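Local structure of glycerophosphoryl diester phosphodiesterase (Agrobacterium tumefaciens str. C58, 3KS6) at residues A93-D97 with S98-F102; A239-T242 with E243-E247. The protein is a TIM-barrel protein of the glycerophosphoryl diester phosphodiesterase family that holds a magnesium ion in its barrel. All blocks are in the same frame, centred on the assembly; numbering follows the deposited sequence. Where two conformers were deposited one is given.

Interaction 1: residues A93-D97 with S98-F102; sequences ALYVD and SHVNF
Tyr95 and Phe102 meet as an offset edge-to-face pair, the edge of Phe102 directed at the Tyr95 face. Their centroids lie 5.5 Å apart with planes at 65°, and Phe102 CE1 comes within 3.7 Å of Tyr95 CG. The tyrosine ring is also gripped along its rim: Val100 O lies near the ring plane, 3.5 Å from Tyr95 CD2, while Val100 CG1 packs 3.7 Å from Tyr95 CE2. With CG anti to its carbonyl carbon (chi1 -78°), Tyr95 reaches inward, where Val34 and Met131 touch both aromatic side chains. Branched Val100 and the two flat rings suit this buried side, where the packing is apolar.

The chain here passes from helix 88-95 into strand 101-106 of the TIM barrel, one of its helix-to-strand connections. A type I turn reverses it, Ser98 N donating to Tyr95 O at 3.1 Å from well above the carbonyl plane. Serine then serves as the pivot of an ST turn: Ser98 OG accepts from Val100 N at 2.9 Å and is also hydrogen-bonded to Ala27 O of helix 20-27. The outer side is looser: Val96 and Asp97 are exposed, the charged carboxylate suiting solvent, and a water donates to both Val96 O and Ser98 O.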
loop_
_atom_site.group_PDB
_atom_site.type_symbol
_atom_site.label_atom_id
_atom_site.label_comp_id
_atom_site.label_asym_id
_atom_site.label_seq_id
_atom_site.Cartn_x
_atom_site.Cartn_y
_atom_site.Cartn_z
ATOM N N ALA A 93 -7.317 -4.559 14.803
ATOM C CA ALA A 93 -7.434 -5.685 15.760
ATOM C C ALA A 93 -6.647 -6.910 15.328
ATOM O O ALA A 93 -6.112 -7.661 16.166
ATOM C CB ALA A 93 -8.896 -6.051 15.964
ATOM N N LEU A 94 -6.550 -7.154 14.021
ATOM C CA LEU A 94 -5.774 -8.292 13.565
ATOM C C LEU A 94 -4.261 -8.134 13.801
ATOM O O LEU A 94 -3.534 -9.130 13.801
ATOM C CB LEU A 94 -6.017 -8.533 12.069
ATOM C CG LEU A 94 -7.421 -8.921 11.641
ATOM C CD1 LEU A 94 -7.437 -9.013 10.091
ATOM C CD2 LEU A 94 -7.832 -10.267 12.325
ATOM N N TYR A 95 -3.782 -6.896 13.881
ATOM C CA TYR A 95 -2.339 -6.611 13.896
ATOM C C TYR A 95 -1.807 -6.191 15.273
ATOM O O TYR A 95 -0.610 -5.933 15.428
ATOM C CB TYR A 95 -1.992 -5.587 12.794
ATOM C CG TYR A 95 -1.951 -6.276 11.435
ATOM C CD1 TYR A 95 -3.113 -6.578 10.761
ATOM C CD2 TYR A 95 -0.757 -6.673 10.871
ATOM C CE1 TYR A 95 -3.098 -7.231 9.571
ATOM C CE2 TYR A 95 -0.720 -7.341 9.683
ATOM C CZ TYR A 95 -1.892 -7.619 9.023
ATOM O OH TYR A 95 -1.885 -8.293 7.818
ATOM N N VAL A 96 -2.689 -6.185 16.264
ATOM C CA VAL A 96 -2.357 -5.711 17.614
ATOM C C VAL A 96 -1.107 -6.396 18.156
ATOM O O VAL A 96 -0.208 -5.707 18.670
ATOM C CB VAL A 96 -3.546 -5.888 18.622
ATOM C CG1 VAL A 96 -3.780 -7.341 18.956
ATOM C CG2 VAL A 96 -3.291 -5.098 19.898
ATOM N N ASP A 97 -1.044 -7.719 17.991
ATOM C CA ASP A 97 0.055 -8.535 18.481
ATOM C C ASP A 97 1.002 -9.037 17.404
ATOM O O ASP A 97 1.845 -9.866 17.687
ATOM C CB ASP A 97 -0.508 -9.764 19.190
ATOM C CG ASP A 97 -1.276 -9.416 20.440
ATOM O OD1 ASP A 97 -0.889 -8.443 21.138
ATOM O OD2 ASP A 97 -2.261 -10.133 20.723
ATOM N N SER A 98 0.876 -8.563 16.171
ATOM C CA SER A 98 1.743 -9.003 15.099
ATOM C C SER A 98 2.977 -8.132 15.024
ATOM O O SER A 98 2.937 -6.945 15.404
ATOM C CB SER A 98 0.959 -8.853 13.780
ATOM O OG SER A 98 1.826 -9.106 12.686
ATOM N N HIS A 99 4.081 -8.687 14.526
ATOM C CA HIS A 99 5.280 -7.876 14.252
ATOM C C HIS A 99 5.175 -7.098 12.938
ATOM O O HIS A 99 5.972 -6.191 12.697
ATOM C CB HIS A 99 6.535 -8.773 14.250
ATOM C CG HIS A 99 6.866 -9.391 12.921
ATOM N ND1 HIS A 99 6.188 -10.474 12.401
ATOM C CD2 HIS A 99 7.831 -9.083 12.015
ATOM C CE1 HIS A 99 6.718 -10.802 11.233
ATOM N NE2 HIS A 99 7.715 -9.974 10.973
ATOM N N VAL A 100 4.180 -7.431 12.114
ATOM C CA VAL A 100 3.988 -6.791 10.777
ATOM C C VAL A 100 3.336 -5.414 10.947
ATOM O O VAL A 100 2.365 -5.280 11.683
ATOM C CB VAL A 100 3.119 -7.708 9.902
ATOM C CG1 VAL A 100 2.813 -7.091 8.502
ATOM C CG2 VAL A 100 3.795 -9.085 9.777
ATOM N N ASN A 101 3.843 -4.415 10.225
ATOM C CA ASN A 101 3.380 -3.051 10.342
ATOM C C ASN A 101 2.595 -2.622 9.125
ATOM O O ASN A 101 2.433 -3.404 8.207
ATOM C CB ASN A 101 4.552 -2.157 10.620
ATOM C CG ASN A 101 5.149 -2.427 11.989
ATOM O OD1 ASN A 101 4.446 -2.809 12.927
ATOM N ND2 ASN A 101 6.431 -2.233 12.101
ATOM N N PHE A 102 2.087 -1.388 9.144
ATOM C CA PHE A 102 1.122 -0.950 8.146
ATOM C C PHE A 102 1.771 -0.076 7.085
ATOM O O PHE A 102 2.600 0.787 7.419
ATOM C CB PHE A 102 0.046 -0.072 8.809
ATOM C CG PHE A 102 -1.093 -0.812 9.521
ATOM C CD1 PHE A 102 -1.246 -2.181 9.505
ATOM C CD2 PHE A 102 -2.104 -0.056 10.111
ATOM C CE1 PHE A 102 -2.337 -2.792 10.114
ATOM C CE2 PHE A 102 -3.206 -0.686 10.713
ATOM C CZ PHE A 102 -3.293 -2.061 10.711
HETATM O O HOH W 1 2.915 -5.899 18.382
#

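Interaction 2: residues A239-T242 with E243-E247; sequences ALRT and EHRME
Arg241 and Arg245, one helical turn apart, run side by side in the same direction and lay their guanidinium groups flat on each other. The planes differ by only 9° and the centres are 4.0 Å apart. Arg245 can be followed outward from the backbone. Arg245 CB rests 3.5 Å from Thr242 O, and Arg245 CG lies 3.4 Å from Arg241 O, the carbonyl that also accepts the hydrogen bond from Arg245 N. CD continues past Arg241 O toward Arg241 CG, and Arg245 NE sits 3.7 Å from Arg241 CG. CZ then lies over Arg241 NE, and Arg245 NH2 comes within 3.4 Å of Arg241 NE, on one face of its guanidinium. Arg245 NH1 donates to a water O at 3.0 Å; this water also hydrogen-bonds Thr242 OG1. The Arg245 side chain is extended from CG to NE, whereas that of Arg241 bends at chi3 (65°), and this lays its guanidinium flat against that of Arg245. Arg245 also touches a neighbouring molecule in the crystal, which may influence its position.

Two cations this close would be expected to repel, but each presents its flat face while its N-H groups point outward in the plane. The long aliphatic stem of buried Arg241 carries its charge to Glu32, a salt bridge through NH1, and to Thr3 O, which probably offsets part of the repulsion.

Leu240 and Glu243 also lie alongside each other, and a water donates to both Leu240 O and Glu243 OE1; a carboxylate suits this exposed position. Within the fold, helix 234-249 packs against helix 215-224: Leu240 gives an apolar side chain to Ile218 and Thr219, Arg241 and His244 share Leu222, and His244 NE2 bonds Asp223, while Arg241 reaches Glu32, just before strand 33-40.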
loop_
_atom_site.group_PDB
_atom_site.type_symbol
_atom_site.label_atom_id
_atom_site.label_comp_id
_atom_site.label_asym_id
_atom_site.label_seq_id
_atom_site.Cartn_x
_atom_site.Cartn_y
_atom_site.Cartn_z
ATOM N N ALA A 239 9.737 -16.794 0.283
ATOM C CA ALA A 239 10.561 -17.947 -0.170
ATOM C C ALA A 239 11.721 -17.518 -1.048
ATOM O O ALA A 239 12.872 -17.938 -0.844
ATOM C CB ALA A 239 9.707 -18.940 -0.934
ATOM N N LEU A 240 11.425 -16.698 -2.048
ATOM C CA LEU A 240 12.470 -16.195 -2.935
ATOM C C LEU A 240 13.491 -15.352 -2.196
ATOM O O LEU A 240 14.695 -15.427 -2.497
ATOM C CB LEU A 240 11.842 -15.378 -4.075
ATOM C CG LEU A 240 11.155 -16.166 -5.171
ATOM C CD1 LEU A 240 10.473 -15.260 -6.174
ATOM C CD2 LEU A 240 12.224 -17.038 -5.862
ATOM N N ARG A 241 13.042 -14.548 -1.221
ATOM C CA ARG A 241 13.994 -13.711 -0.494
ATOM C C ARG A 241 14.922 -14.589 0.371
ATOM O O ARG A 241 16.125 -14.374 0.397
ATOM C CB ARG A 241 13.270 -12.660 0.367
ATOM C CG ARG A 241 14.214 -11.754 1.090
ATOM C CD ARG A 241 13.535 -10.651 1.855
ATOM N NE ARG A 241 12.714 -11.168 2.945
ATOM C CZ ARG A 241 12.020 -10.402 3.782
ATOM N NH1 ARG A 241 12.046 -9.089 3.669
ATOM N NH2 ARG A 241 11.276 -10.947 4.721
ATOM N N THR A 242 14.360 -15.583 1.044
ATOM C CA THR A 242 15.162 -16.508 1.849
ATOM C C THR A 242 16.277 -17.176 1.014
ATOM O O THR A 242 17.446 -17.209 1.405
ATOM C CB THR A 242 14.272 -17.527 2.545
ATOM O OG1 THR A 242 13.506 -16.847 3.538
ATOM C CG2 THR A 242 15.109 -18.641 3.186
ATOM N N GLU A 243 15.894 -17.659 -0.151
ATOM C CA GLU A 243 16.798 -18.248 -1.124
ATOM C C GLU A 243 17.846 -17.229 -1.589
ATOM O O GLU A 243 19.058 -17.534 -1.633
ATOM C CB GLU A 243 15.910 -18.769 -2.261
ATOM C CG GLU A 243 16.534 -19.364 -3.490
ATOM C CD GLU A 243 15.444 -19.598 -4.561
ATOM O OE1 GLU A 243 15.518 -18.945 -5.626
ATOM O OE2 GLU A 243 14.488 -20.376 -4.297
ATOM N N HIS A 244 17.409 -15.992 -1.862
ATOM C CA HIS A 244 18.310 -14.893 -2.291
ATOM C C HIS A 244 19.394 -14.591 -1.220
ATOM O O HIS A 244 20.568 -14.343 -1.533
ATOM C CB HIS A 244 17.488 -13.622 -2.580
ATOM C CG HIS A 244 18.185 -12.631 -3.469
ATOM N ND1 HIS A 244 19.051 -11.673 -2.984
ATOM C CD2 HIS A 244 18.136 -12.449 -4.812
ATOM C CE1 HIS A 244 19.520 -10.955 -3.991
ATOM N NE2 HIS A 244 18.982 -11.407 -5.113
ATOM N N ARG A 245 18.956 -14.564 0.036
ATOM C CA ARG A 245 19.810 -14.311 1.163
ATOM C C ARG A 245 20.889 -15.414 1.301
ATOM O O ARG A 245 22.036 -15.102 1.594
ATOM C CB ARG A 245 19.000 -14.220 2.439
ATOM C CG ARG A 245 18.229 -12.927 2.572
ATOM C CD ARG A 245 17.243 -13.017 3.662
ATOM N NE ARG A 245 16.619 -11.730 3.932
ATOM C CZ ARG A 245 15.714 -11.540 4.888
ATOM N NH1 ARG A 245 15.274 -12.558 5.629
ATOM N NH2 ARG A 245 15.228 -10.331 5.089
HETATM N N MSE A 246 20.473 -16.675 1.142
HETATM C CA MSE A 246 21.401 -17.812 1.081
HETATM C C MSE A 246 22.466 -17.576 0.027
HETATM O O MSE A 246 23.655 -17.503 0.338
HETATM C CB MSE A 246 20.690 -19.103 0.680
HETATM C CG MSE A 246 20.334 -20.065 1.756
HETATM SE SE MSE A 246 20.404 -21.869 0.957
HETATM C CE MSE A 246 19.548 -21.548 -0.816
ATOM N N GLU A 247 22.022 -17.462 -1.225
ATOM C CA GLU A 247 22.918 -17.264 -2.365
ATOM C C GLU A 247 23.889 -16.072 -2.139
ATOM O O GLU A 247 25.068 -16.143 -2.520
ATOM C CB GLU A 247 22.098 -17.096 -3.653
HETATM O O HOH W 2 15.760 -16.454 -4.938
HETATM O O HOH W 3 15.312 -15.555 5.369
#

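In the fold
From the N terminus the chain first lays down helix 20-27 and strand 33-40, against which interaction 1 later packs, while Thr3 and Glu32, just before strands 4-8 and 33-40, later meet Arg241. Interaction 1 comes next, closing the short turn between helix 88-95 and strand 101-106, the strand that pairs with 33-40 and carries the magnesium ligand Glu105. The barrel then continues strand by strand to 228-231, which pairs back with 4-8. Only afterwards does interaction 2 form, within the final helix 234-249. The two are local and in series, neither nesting nor crossing, with centres 24 Å apart. Glu32 links their surroundings: its backbone bonds to Asn101, and its carboxylate bridges to Arg241.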